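Local coordinates for protein glycosyl hydrolase, BNR repeat (Ralstonia eutropha, PDB 3B7F) that probably acts as a hydrolase, perhaps on glycosidic bonds, and folds as a seven-bladed beta-propeller with BNR repeats, at residues 117-122 against 180-185. Numbering follows the deposited sequence.
Sequences VFWLTP and HSILVD. With EDO (1,2-ethanediol), chain K.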
# COMPACT_ATOMS: atom_id res chain seq x y z
N VAL A 117 -13.26 -3.61 -2.08
CA VAL A 117 -12.54 -2.36 -1.99
C VAL A 117 -11.18 -2.80 -1.48
O VAL A 117 -11.08 -3.39 -0.40
CB VAL A 117 -13.18 -1.36 -1.04
CG1 VAL A 117 -12.35 -0.06 -0.97
CG2 VAL A 117 -14.62 -1.09 -1.47
N PHE A 118 -10.14 -2.52 -2.25
CA PHE A 118 -8.80 -2.97 -1.90
C PHE A 118 -7.94 -1.93 -1.18
O PHE A 118 -7.21 -2.27 -0.25
CB PHE A 118 -8.09 -3.41 -3.18
CG PHE A 118 -6.72 -3.95 -2.94
CD1 PHE A 118 -6.57 -5.23 -2.43
CD2 PHE A 118 -5.60 -3.21 -3.22
CE1 PHE A 118 -5.31 -5.74 -2.18
CE2 PHE A 118 -4.33 -3.73 -2.97
CZ PHE A 118 -4.19 -4.98 -2.45
N TRP A 119 -8.03 -0.68 -1.61
CA TRP A 119 -7.17 0.40 -1.12
C TRP A 119 -7.94 1.66 -0.83
O TRP A 119 -8.78 2.03 -1.62
CB TRP A 119 -6.20 0.72 -2.25
CG TRP A 119 -5.09 1.61 -1.89
CD1 TRP A 119 -5.12 2.97 -1.72
CD2 TRP A 119 -3.74 1.21 -1.72
NE1 TRP A 119 -3.85 3.42 -1.41
CE2 TRP A 119 -2.99 2.36 -1.43
CE3 TRP A 119 -3.09 -0.02 -1.79
CZ2 TRP A 119 -1.63 2.32 -1.19
CZ3 TRP A 119 -1.73 -0.05 -1.59
CH2 TRP A 119 -1.02 1.11 -1.29
N LEU A 120 -7.56 2.37 0.23
CA LEU A 120 -8.18 3.62 0.67
C LEU A 120 -7.09 4.67 0.83
O LEU A 120 -6.05 4.41 1.45
CB LEU A 120 -8.89 3.42 2.02
CG LEU A 120 -10.16 2.55 2.08
CD1 LEU A 120 -10.46 2.22 3.54
CD2 LEU A 120 -11.33 3.24 1.39
N THR A 121 -7.32 5.85 0.27
CA THR A 121 -6.37 6.99 0.34
C THR A 121 -7.11 8.24 0.80
O THR A 121 -8.12 8.58 0.20
CB THR A 121 -5.76 7.28 -1.04
OG1 THR A 121 -4.98 6.17 -1.42
CG2 THR A 121 -4.86 8.47 -1.00
N PRO A 122 -6.60 8.91 1.86
CA PRO A 122 -7.25 10.13 2.24
C PRO A 122 -6.77 11.25 1.31
O PRO A 122 -5.61 11.27 0.86
CB PRO A 122 -6.78 10.34 3.69
CG PRO A 122 -5.59 9.50 3.86
CD PRO A 122 -5.42 8.64 2.69
N HIS A 180 -4.61 -0.01 -6.88
CA HIS A 180 -3.92 0.24 -5.64
C HIS A 180 -3.09 1.50 -5.78
O HIS A 180 -3.22 2.21 -6.78
CB HIS A 180 -3.07 -1.00 -5.29
CG HIS A 180 -2.06 -1.37 -6.33
ND1 HIS A 180 -0.87 -0.70 -6.49
CD2 HIS A 180 -2.05 -2.39 -7.22
CE1 HIS A 180 -0.19 -1.25 -7.47
NE2 HIS A 180 -0.87 -2.29 -7.93
N SER A 181 -2.28 1.79 -4.77
CA SER A 181 -1.34 2.89 -4.78
C SER A 181 -1.91 4.21 -5.30
O SER A 181 -1.33 4.84 -6.19
CB SER A 181 -0.11 2.47 -5.60
OG SER A 181 0.43 1.28 -5.09
N ILE A 182 -3.06 4.60 -4.74
CA ILE A 182 -3.72 5.85 -5.07
C ILE A 182 -3.01 6.92 -4.24
O ILE A 182 -3.00 6.91 -3.00
CB ILE A 182 -5.24 5.81 -4.83
CG1 ILE A 182 -5.89 4.72 -5.67
CG2 ILE A 182 -5.88 7.17 -5.18
CD1 ILE A 182 -7.33 4.39 -5.24
N LEU A 183 -2.40 7.85 -4.96
CA LEU A 183 -1.58 8.89 -4.40
C LEU A 183 -2.13 10.26 -4.78
O LEU A 183 -2.35 10.51 -5.95
CB LEU A 183 -0.18 8.72 -4.99
CG LEU A 183 0.83 7.66 -4.53
CD1 LEU A 183 0.24 6.42 -3.92
CD2 LEU A 183 1.85 7.37 -5.67
N VAL A 184 -2.37 11.12 -3.79
CA VAL A 184 -2.82 12.51 -3.98
C VAL A 184 -1.62 13.41 -3.66
O VAL A 184 -1.13 13.41 -2.54
CB VAL A 184 -3.99 12.85 -3.05
CG1 VAL A 184 -4.44 14.36 -3.24
CG2 VAL A 184 -5.14 11.84 -3.26
N ASP A 185 -1.16 14.19 -4.63
CA ASP A 185 0.02 15.05 -4.46
C ASP A 185 -0.19 16.07 -3.31
O ASP A 185 -1.21 16.76 -3.32
CB ASP A 185 0.32 15.77 -5.78
CG ASP A 185 1.73 16.34 -5.86
OD1 ASP A 185 2.19 17.00 -4.93
OD2 ASP A 185 2.36 16.15 -6.92
C1 EDO K . 0.11 9.37 0.09
O1 EDO K . 1.03 9.35 -1.04
C2 EDO K . -1.36 9.36 -0.37
O2 EDO K . -1.69 10.51 -1.17
O HOH W 1 -1.70 5.82 -0.77
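W119 lays one face of its indole over the backbone of H180, S181 and I182. CG sits anti to the backbone N (chi1 -170°), which carries the ring across to the neighbouring strand. Followed outward, CB lies 4.1 Å from H180 CA. CG faces S181 N. CD2 and CE2 come next, over the amide of S181, with S181 N 3.4 Å from CD2 and above the ring centre. On the six-membered side, CE3 and CZ3 meet H180 CB, CE3 at 3.6 Å. CZ2 and CH2 rest on S181 N and CA, with S181 OG a little farther from CH2. On the pyrrole side, CD1 and NE1 pass over I182 N. NE1 gives a weak bond to T121 OG1 within its own strand and also donates to a water, and both acceptors lie at the ring edge, in plane. The strands 116-122 and 178-184 are the first strands of two successive blades of the seven-bladed propeller. They run nearly parallel, 20° apart, with axes 6.9 Å from each other. The link between the blades is made largely by side chains of 117-122 meeting the backbone of 180-185, with one water. T121 OG1 donates to I182 O at 2.6 Å, approaching 29° out of the carbonyl plane. The same water donates to I182 O, so this carbonyl takes two bonds. F118 adds its ring edge, with CE2 3.8 Å from H180 CB. The H180 ring is held at both nitrogens: ND1 pairs with S181 OG, and NE2 bonds S197 OG. Further along, T121 CG2 meets V184 CG2 at 4.1 Å.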